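Local structure of sensor histidine kinase (Pseudomonas syringae pv. tomato, 3CIT) at residues Leu14-Leu17 / Val18-Gln22; Ser133-Leu136 / Leu137-Leu141; Pro103-Gly106 / Ala107-Ser111. The protein probably acts as a dimerising sensor histidine kinase in a two-component phosphorelay, of which this chain is the GAF domain. One frame throughout, in Å; residues are numbered along the deposited sequence.

Contact 1 (Leu14-Leu17 / Val18-Gln22); sequences LRLL and VDTGQ
The carboxylate of Asp19 has the carbonyl oxygen of Arg15 over one face, displaced from CG toward CB, with Asp19 CG 3.2 Å from Arg15 O. Over that same face, near OD2, lies Arg15 CB, 4.2 Å from Asp19 OD2, but the guanidinium has swung away, and Arg15 NE stays 5.9 Å from Asp19 OD2. Any attraction between the charges is probably weak, with no direct contact between them. The second flat group is the carbonyl of Leu16, gripped twice by Thr20. The hydroxyl comes in the carbonyl plane, giving a short bond of 2.6 Å from Thr20 OG1 to Leu16 O, while Thr20 N reaches the same oxygen at 3.0 Å from above that plane. With OG1 beside the backbone N of Thr20 (chi1 -47°), the hydroxyl leans back over the preceding turn, and Leu16 CD1 runs alongside it. Arg39 NH1, on helix 29-43, is also hydrogen-bonded to this hydroxyl, so the buried oxygen has partners on two helices.

All of this happens on consecutive turns of helix 3-26, the N-terminal helix of this GAF construct, which packs along the C-terminal helix 128-156 of its own chain and against a second subunit. Leu16 and Thr20 face inward, both resting on Leu137. Leu17 lies between Leu136 of its own chain and Leu14 of the second subunit, and Val18 has Glu132 of that subunit beside it. The ordinary i to i+4 bonds carry the backbone, and the one from Val18 N to Leu14 O is fairly straight, 168° at the hydrogen. One methyl of Val18 follows that bond: CG2 lies beside its own backbone N and rests 3.5 Å from Leu14 O.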
ATOM      1  N   LEU A  14     -10.576   2.160 -14.210  1.00 22.04           N
ATOM      2  CA  LEU A  14     -10.462   3.601 -14.462  1.00 22.47           C
ATOM      3  C   LEU A  14     -11.824   4.292 -14.532  1.00 22.74           C
ATOM      4  O   LEU A  14     -11.997   5.375 -13.981  1.00 23.06           O
ATOM      5  CB  LEU A  14      -9.640   3.866 -15.718  1.00 22.02           C
ATOM      6  CG  LEU A  14      -8.142   3.546 -15.519  1.00 20.59           C
ATOM      7  CD1 LEU A  14      -7.441   3.476 -16.880  1.00 18.68           C
ATOM      8  CD2 LEU A  14      -7.471   4.594 -14.676  1.00 19.93           C
ATOM      9  N   ARG A  15     -12.790   3.679 -15.206  1.00 23.71           N
ATOM     10  CA  ARG A  15     -14.139   4.252 -15.253  1.00 24.74           C
ATOM     11  C   ARG A  15     -14.699   4.416 -13.855  1.00 24.17           C
ATOM     12  O   ARG A  15     -15.262   5.454 -13.537  1.00 24.39           O
ATOM     13  CB  ARG A  15     -15.083   3.393 -16.086  1.00 24.85           C
ATOM     14  CG  ARG A  15     -14.793   3.375 -17.542  1.00 27.18           C
ATOM     15  CD  ARG A  15     -16.023   2.831 -18.325  1.00 28.99           C
ATOM     16  NE  ARG A  15     -16.216   1.381 -18.145  1.00 30.67           N
ATOM     17  CZ  ARG A  15     -15.557   0.429 -18.817  1.00 32.69           C
ATOM     18  NH1 ARG A  15     -14.640   0.728 -19.733  1.00 34.13           N
ATOM     19  NH2 ARG A  15     -15.836  -0.847 -18.585  1.00 35.36           N
ATOM     20  N   LEU A  16     -14.570   3.381 -13.029  1.00 24.65           N
ATOM     21  CA  LEU A  16     -15.075   3.392 -11.647  1.00 24.70           C
ATOM     22  C   LEU A  16     -14.490   4.585 -10.889  1.00 24.11           C
ATOM     23  O   LEU A  16     -15.216   5.364 -10.245  1.00 23.56           O
ATOM     24  CB  LEU A  16     -14.721   2.085 -10.907  1.00 24.58           C
ATOM     25  CG  LEU A  16     -15.050   1.979  -9.394  1.00 25.21           C
ATOM     26  CD1 LEU A  16     -16.572   1.773  -9.166  1.00 21.72           C
ATOM     27  CD2 LEU A  16     -14.233   0.901  -8.693  1.00 25.95           C
ATOM     28  N   LEU A  17     -13.185   4.725 -10.982  1.00 22.27           N
ATOM     29  CA  LEU A  17     -12.456   5.758 -10.260  1.00 22.36           C
ATOM     30  C   LEU A  17     -12.742   7.184 -10.782  1.00 21.78           C
ATOM     31  O   LEU A  17     -13.092   8.057  -9.997  1.00 22.83           O
ATOM     32  CB  LEU A  17     -10.945   5.471 -10.318  1.00 21.72           C
ATOM     33  CG  LEU A  17     -10.482   4.242  -9.530  1.00 21.74           C
ATOM     34  CD1 LEU A  17      -9.073   3.863  -9.882  1.00 22.99           C
ATOM     35  CD2 LEU A  17     -10.647   4.550  -8.059  1.00 20.98           C
ATOM     36  N   VAL A  18     -12.571   7.409 -12.079  1.00 22.57           N
ATOM     37  CA  VAL A  18     -12.809   8.722 -12.667  1.00 22.86           C
ATOM     38  C   VAL A  18     -14.270   9.116 -12.525  1.00 23.75           C
ATOM     39  O   VAL A  18     -14.576  10.203 -12.022  1.00 24.60           O
ATOM     40  CB  VAL A  18     -12.276   8.813 -14.114  1.00 23.07           C
ATOM     41  CG1 VAL A  18     -12.735  10.135 -14.820  1.00 23.03           C
ATOM     42  CG2 VAL A  18     -10.723   8.681 -14.110  1.00 23.28           C
ATOM     43  N   ASP A  19     -15.182   8.231 -12.900  1.00 24.47           N
ATOM     44  CA  ASP A  19     -16.591   8.565 -12.862  1.00 25.43           C
ATOM     45  C   ASP A  19     -17.089   8.812 -11.434  1.00 26.10           C
ATOM     46  O   ASP A  19     -17.799   9.795 -11.181  1.00 25.01           O
ATOM     47  CB  ASP A  19     -17.422   7.474 -13.533  1.00 25.77           C
ATOM     48  CG  ASP A  19     -17.221   7.433 -15.037  1.00 29.00           C
ATOM     49  OD1 ASP A  19     -16.503   8.310 -15.568  1.00 30.93           O
ATOM     50  OD2 ASP A  19     -17.797   6.542 -15.700  1.00 34.81           O
ATOM     51  N   THR A  20     -16.723   7.939 -10.502  1.00 25.86           N
ATOM     52  CA  THR A  20     -17.180   8.108  -9.114  1.00 26.58           C
ATOM     53  C   THR A  20     -16.463   9.286  -8.424  1.00 27.47           C
ATOM     54  O   THR A  20     -17.065  10.066  -7.674  1.00 26.16           O
ATOM     55  CB  THR A  20     -17.022   6.821  -8.304  1.00 27.12           C
ATOM     56  OG1 THR A  20     -17.539   5.709  -9.049  1.00 27.72           O
ATOM     57  CG2 THR A  20     -17.786   6.927  -6.938  1.00 24.75           C
ATOM     58  N   GLY A  21     -15.187   9.445  -8.706  1.00 28.25           N
ATOM     59  CA  GLY A  21     -14.445  10.552  -8.152  1.00 30.40           C
ATOM     60  C   GLY A  21     -15.000  11.891  -8.604  1.00 31.51           C
ATOM     61  O   GLY A  21     -15.007  12.838  -7.813  1.00 33.53           O
ATOM     62  N   GLN A  22     -15.469  11.967  -9.848  1.00 32.09           N
ATOM     63  CA  GLN A  22     -16.068  13.193 -10.400  1.00 33.81           C
ATOM     64  C   GLN A  22     -17.380  13.471  -9.681  1.00 33.98           C
ATOM     65  O   GLN A  22     -17.694  14.621  -9.335  1.00 34.44           O
ATOM     66  CB  GLN A  22     -16.319  13.087 -11.943  1.00 34.20           C
ATOM     67  CG  GLN A  22     -15.117  13.511 -12.854  1.00 36.59           C
ATOM     68  CD  GLN A  22     -15.178  12.996 -14.331  1.00 36.89           C
ATOM     69  OE1 GLN A  22     -16.169  12.379 -14.768  1.00 42.26           O
ATOM     70  NE2 GLN A  22     -14.098  13.260 -15.100  1.00 38.85           N
TER

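Contact 2 (Ser133-Leu136 / Leu137-Leu141); sequences SLQL and LATLL
Helix 128-156, the long C-terminal helix of the GAF domain, holds this contact, where Leu136 and Leu140 meet one turn apart and Leu134 touches Leu137. Leu136 CG stands 4.5 Å from Leu140 CD1. The two leucines leave the helix differently: CG of Leu136 is anti to its backbone N (chi1 -177°), while CG of Leu140 stays beside its own N (chi1 -71°) and so lies against the preceding turn, 3.5 Å from Leu136 O. The other apolar touch is a light one, Leu134 CD2 to Leu137 CD2 at 4.5 Å, methyl against methyl.

Around its axis the helix serves several neighbours. Leu134 and Leu137 fill the side toward helices 3-26 and 29-43, Ala138 lies on Leu102 of strand 98-105, and Leu140 packs on Leu140 of the second subunit, so the same turns belong to the domain core and to the interface between subunits. Backbone bonds of the helix run throughout; in one of them Thr139 N gives to Gln135 O at 3.0 Å. Thr139 OG1, held beside its backbone N, also leans over that carbonyl, but its approach to Gln135 O, at 3.3 Å, makes only a weak bond. At the start of the segment, the hydroxyl of Ser133 is hydrogen-bonded to the carbonyl oxygen of Glu129.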
ATOM      1  N   SER A 133      -8.119  -0.600  -6.600  1.00 20.51           N
ATOM      2  CA  SER A 133      -9.046   0.412  -7.092  1.00 19.97           C
ATOM      3  C   SER A 133     -10.089   0.754  -6.026  1.00 20.62           C
ATOM      4  O   SER A 133     -10.366   1.937  -5.787  1.00 19.27           O
ATOM      5  CB  SER A 133      -9.689  -0.069  -8.409  1.00 19.97           C
ATOM      6  OG  SER A 133      -8.685  -0.266  -9.375  1.00 19.93           O
ATOM      7  N   LEU A 134     -10.668  -0.263  -5.378  1.00 20.27           N
ATOM      8  CA  LEU A 134     -11.623  -0.023  -4.289  1.00 21.56           C
ATOM      9  C   LEU A 134     -10.972   0.707  -3.118  1.00 21.24           C
ATOM     10  O   LEU A 134     -11.601   1.574  -2.527  1.00 21.86           O
ATOM     11  CB  LEU A 134     -12.270  -1.325  -3.796  1.00 21.26           C
ATOM     12  CG  LEU A 134     -13.144  -2.031  -4.837  1.00 24.35           C
ATOM     13  CD1 LEU A 134     -13.717  -3.327  -4.314  1.00 28.56           C
ATOM     14  CD2 LEU A 134     -14.282  -1.114  -5.300  1.00 27.85           C
ATOM     15  N   GLN A 135      -9.732   0.368  -2.787  1.00 22.51           N
ATOM     16  CA  GLN A 135      -9.002   1.098  -1.757  1.00 22.00           C
ATOM     17  C   GLN A 135      -8.835   2.575  -2.119  1.00 22.69           C
ATOM     18  O   GLN A 135      -9.033   3.465  -1.290  1.00 22.38           O
ATOM     19  CB  GLN A 135      -7.638   0.452  -1.464  1.00 23.51           C
ATOM     20  CG  GLN A 135      -6.870   1.233  -0.366  1.00 23.96           C
ATOM     21  CD  GLN A 135      -7.632   1.299   1.012  1.00 29.61           C
ATOM     22  OE1 GLN A 135      -8.318   2.320   1.376  1.00 29.13           O
ATOM     23  NE2 GLN A 135      -7.521   0.200   1.765  1.00 29.50           N
ATOM     24  N   LEU A 136      -8.473   2.867  -3.364  1.00 21.99           N
ATOM     25  CA  LEU A 136      -8.423   4.272  -3.785  1.00 21.13           C
ATOM     26  C   LEU A 136      -9.805   4.945  -3.738  1.00 20.77           C
ATOM     27  O   LEU A 136      -9.937   6.107  -3.349  1.00 19.90           O
ATOM     28  CB  LEU A 136      -7.812   4.415  -5.181  1.00 21.03           C
ATOM     29  CG  LEU A 136      -7.663   5.861  -5.681  1.00 21.76           C
ATOM     30  CD1 LEU A 136      -6.760   6.688  -4.726  1.00 20.03           C
ATOM     31  CD2 LEU A 136      -7.102   5.875  -7.107  1.00 19.86           C
ATOM     32  N   LEU A 137     -10.847   4.258  -4.180  1.00 22.37           N
ATOM     33  CA  LEU A 137     -12.212   4.830  -4.067  1.00 22.16           C
ATOM     34  C   LEU A 137     -12.550   5.211  -2.595  1.00 21.26           C
ATOM     35  O   LEU A 137     -13.136   6.290  -2.324  1.00 20.82           O
ATOM     36  CB  LEU A 137     -13.230   3.836  -4.580  1.00 23.24           C
ATOM     37  CG  LEU A 137     -14.619   4.357  -4.848  1.00 25.12           C
ATOM     38  CD1 LEU A 137     -14.511   5.537  -5.824  1.00 25.86           C
ATOM     39  CD2 LEU A 137     -15.418   3.186  -5.458  1.00 24.28           C
ATOM     40  N   ALA A 138     -12.164   4.348  -1.651  1.00 21.39           N
ATOM     41  CA  ALA A 138     -12.319   4.652  -0.212  1.00 20.85           C
ATOM     42  C   ALA A 138     -11.526   5.889   0.198  1.00 20.21           C
ATOM     43  O   ALA A 138     -11.993   6.705   0.961  1.00 20.31           O
ATOM     44  CB  ALA A 138     -11.940   3.444   0.693  1.00 20.91           C
ATOM     45  N   THR A 139     -10.321   6.009  -0.314  1.00 20.73           N
ATOM     46  CA  THR A 139      -9.475   7.155  -0.063  1.00 20.18           C
ATOM     47  C   THR A 139     -10.074   8.446  -0.615  1.00 20.14           C
ATOM     48  O   THR A 139     -10.027   9.506   0.034  1.00 20.19           O
ATOM     49  CB  THR A 139      -8.054   6.871  -0.612  1.00 20.31           C
ATOM     50  OG1 THR A 139      -7.434   5.874   0.217  1.00 19.62           O
ATOM     51  CG2 THR A 139      -7.224   8.124  -0.633  1.00 21.30           C
ATOM     52  N   LEU A 140     -10.662   8.377  -1.806  1.00 19.56           N
ATOM     53  CA  LEU A 140     -11.341   9.535  -2.389  1.00 20.21           C
ATOM     54  C   LEU A 140     -12.554   9.945  -1.541  1.00 19.95           C
ATOM     55  O   LEU A 140     -12.713  11.116  -1.186  1.00 19.44           O
ATOM     56  CB  LEU A 140     -11.790   9.242  -3.818  1.00 20.42           C
ATOM     57  CG  LEU A 140     -10.654   9.152  -4.808  1.00 20.87           C
ATOM     58  CD1 LEU A 140     -11.181   8.579  -6.119  1.00 21.14           C
ATOM     59  CD2 LEU A 140      -9.993  10.544  -5.002  1.00 22.79           C
ATOM     60  N   LEU A 141     -13.382   8.961  -1.198  1.00 19.74           N
ATOM     61  CA  LEU A 141     -14.484   9.174  -0.273  1.00 19.79           C
ATOM     62  C   LEU A 141     -14.013   9.829   1.060  1.00 19.55           C
ATOM     63  O   LEU A 141     -14.597  10.811   1.530  1.00 19.99           O
ATOM     64  CB  LEU A 141     -15.208   7.861   0.006  1.00 19.47           C
ATOM     65  CG  LEU A 141     -16.425   7.982   0.950  1.00 20.22           C
ATOM     66  CD1 LEU A 141     -17.517   8.960   0.439  1.00 20.56           C
ATOM     67  CD2 LEU A 141     -16.967   6.569   1.332  1.00 20.09           C
TER

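Contact 3 (Pro103-Gly106 / Ala107-Ser111); sequences PLRG and ADEGS
Hydrogen bonding across the turn starts with Ser111, whose hydroxyl gives its proton to the carbonyl of Leu104, OG to O 2.9 Å, arriving 46° out of the carbonyl plane. The hydroxyl is put there by a chi1 of 173°, with OG opposite the backbone N. Ser111 CA adds a CA-H...O contact to the same oxygen, Leu104 O, at 3.2 Å. At the tip, the two carboxylate oxygens of Glu146 receive Ala107 N and Asp108 N.

Face-on packing is the part of Arg105. Extended through its first two torsions and bent at the third (chi3 -62°), its side chain folds over the returning chain, and one face of the guanidinium covers the peptide between Gly110 and Ser111, with Ser111 N 3.5 Å from Arg105 CZ and offset toward the rim of the group. The rest of the group is steadied from elsewhere: NH2 is hydrogen-bonded to the carbonyl oxygen of Ala83. All this closes the beta-hairpin loop that joins antiparallel strands 98-105 and 111-119 of the GAF sheet; the positive phi of Gly110 is one that a side chain would jam against the carbonyl before it.

Ionic pairing is slight. Glu109 OE2 lies near the plane of the guanidinium at its edge, but 3.8 Å from Arg105 NH1, a long salt bridge made by a side chain with two conformers.

Waters bridge the groups of the loop. Water 3 takes the proton of Gly106 N at 2.8 Å and gives to both Asp108 O and Gly110 O, tying three backbone groups together. Water 1 accepts from Arg105 NH1, 2.9 Å away, in the plane of the guanidinium.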
ATOM      1  N   PRO A 103      -9.878   0.802   4.647  1.00 21.27           N
ATOM      2  CA  PRO A 103      -9.848   1.922   5.542  1.00 21.13           C
ATOM      3  C   PRO A 103     -10.065   3.257   4.859  1.00 20.90           C
ATOM      4  O   PRO A 103      -9.669   3.455   3.694  1.00 20.58           O
ATOM      5  CB  PRO A 103      -8.423   1.889   6.123  1.00 20.52           C
ATOM      6  CG  PRO A 103      -7.916   0.562   5.868  1.00 24.46           C
ATOM      7  CD  PRO A 103      -8.586   0.081   4.630  1.00 22.82           C
ATOM      8  N   LEU A 104     -10.679   4.161   5.602  1.00 20.36           N
ATOM      9  CA  LEU A 104     -10.787   5.561   5.232  1.00 19.63           C
ATOM     10  C   LEU A 104      -9.771   6.374   6.024  1.00 19.95           C
ATOM     11  O   LEU A 104      -9.782   6.390   7.239  1.00 20.00           O
ATOM     12  CB  LEU A 104     -12.196   6.100   5.516  1.00 19.35           C
ATOM     13  CG  LEU A 104     -13.289   5.858   4.473  1.00 21.11           C
ATOM     14  CD1 LEU A 104     -13.659   4.416   4.371  1.00 22.30           C
ATOM     15  CD2 LEU A 104     -14.525   6.747   4.797  1.00 19.32           C
ATOM     16  N   ARG A 105      -8.889   7.055   5.304  1.00 20.01           N
ATOM     17  CA  ARG A 105      -7.884   7.898   5.916  1.00 20.82           C
ATOM     18  C   ARG A 105      -7.784   9.182   5.122  1.00 20.06           C
ATOM     19  O   ARG A 105      -7.630   9.143   3.894  1.00 18.89           O
ATOM     20  CB  ARG A 105      -6.552   7.171   5.945  1.00 20.12           C
ATOM     21  CG  ARG A 105      -5.479   7.940   6.687  1.00 22.89           C
ATOM     22  CD  ARG A 105      -4.176   7.155   6.769  1.00 24.30           C
ATOM     23  NE  ARG A 105      -4.311   5.898   7.514  1.00 26.50           N
ATOM     24  CZ  ARG A 105      -4.054   5.765   8.821  1.00 25.84           C
ATOM     25  NH1 ARG A 105      -3.644   6.794   9.532  1.00 28.40           N
ATOM     26  NH2 ARG A 105      -4.186   4.588   9.424  1.00 25.13           N
ATOM     27  N   GLY A 106      -7.910  10.314   5.819  1.00 20.23           N
ATOM     28  CA  GLY A 106      -7.738  11.615   5.204  1.00 20.38           C
ATOM     29  C   GLY A 106      -6.415  12.220   5.615  1.00 20.66           C
ATOM     30  O   GLY A 106      -5.377  11.533   5.734  1.00 20.13           O
ATOM     31  N   ALA A 107      -6.460  13.534   5.825  1.00 20.89           N
ATOM     32  CA  ALA A 107      -5.310  14.312   6.197  1.00 21.58           C
ATOM     33  C   ALA A 107      -5.045  14.194   7.706  1.00 22.18           C
ATOM     34  O   ALA A 107      -3.907  14.268   8.128  1.00 22.57           O
ATOM     35  CB  ALA A 107      -5.534  15.790   5.788  1.00 20.69           C
ATOM     36  N   ASP A 108      -6.095  13.989   8.498  1.00 22.94           N
ATOM     37  CA  ASP A 108      -5.961  13.897   9.946  1.00 23.63           C
ATOM     38  C   ASP A 108      -5.255  12.588  10.313  1.00 24.17           C
ATOM     39  O   ASP A 108      -5.171  11.652   9.505  1.00 23.16           O
ATOM     40  CB  ASP A 108      -7.340  13.995  10.595  1.00 23.74           C
ATOM     41  CG  ASP A 108      -7.297  14.375  12.092  1.00 25.17           C
ATOM     42  OD1 ASP A 108      -6.216  14.682  12.647  1.00 24.89           O
ATOM     43  OD2 ASP A 108      -8.390  14.379  12.686  1.00 30.07           O
ATOM     44  N   GLU A 109      -4.701  12.526  11.517  0.50 24.80           N
ATOM     45  CA  GLU A 109      -4.029  11.304  11.943  0.50 25.02           C
ATOM     46  C   GLU A 109      -5.054  10.222  12.203  0.50 24.86           C
ATOM     47  O   GLU A 109      -6.104  10.465  12.807  0.50 25.55           O
ATOM     48  CB  GLU A 109      -3.149  11.517  13.183  0.50 25.58           C
ATOM     49  CG  GLU A 109      -1.664  11.317  12.894  0.50 27.13           C
ATOM     50  CD  GLU A 109      -1.266   9.855  12.781  0.50 29.15           C
ATOM     51  OE1 GLU A 109      -0.521   9.408  13.682  0.50 32.37           O
ATOM     52  OE2 GLU A 109      -1.690   9.149  11.815  0.50 28.83           O
ATOM     53  N   GLY A 110      -4.727   9.028  11.733  1.00 24.40           N
ATOM     54  CA  GLY A 110      -5.526   7.853  11.962  1.00 24.71           C
ATOM     55  C   GLY A 110      -6.583   7.615  10.898  1.00 24.38           C
ATOM     56  O   GLY A 110      -7.073   8.569  10.258  1.00 25.33           O
ATOM     57  N   SER A 111      -6.957   6.355  10.731  1.00 21.58           N
ATOM     58  CA  SER A 111      -8.144   6.025   9.931  1.00 20.31           C
ATOM     59  C   SER A 111      -9.367   6.384  10.767  1.00 20.41           C
ATOM     60  O   SER A 111      -9.400   6.051  11.962  1.00 20.20           O
ATOM     61  CB  SER A 111      -8.145   4.540   9.594  1.00 20.36           C
ATOM     62  OG  SER A 111      -9.365   4.152   8.960  1.00 21.18           O
TER
HETATM   63  O   HOH W   1      -3.507   9.589   8.955  1.00 39.02           O
HETATM   64  O   HOH W   2      -2.820   5.988  12.324  1.00 40.51           O
HETATM   65  O   HOH W   3      -7.634  10.582   8.568  1.00 25.91           O

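In the fold
Contact 2 sits between the other two, with its centre about 10 Å from that of contact 1 and about 12 Å from that of contact 3. Toward contact 1 the two helices mesh through leucines and a threonine methyl: Leu17 CD2 reaches Leu136 CD2 at 3.9 Å, and Thr20 CG2 reaches Leu137 CD1 at 3.7 Å. Toward contact 3 the helix meets the end of strand 98-105, where Ala138 O lies 3.8 Å from Leu104 CG. Contacts 1 and 3 do not touch, their nearest atoms being about 12 Å apart. All three border the second subunit, and a bound 1,2-ethanediol, probably from crystallisation, lies beside Asp19 of contact 1.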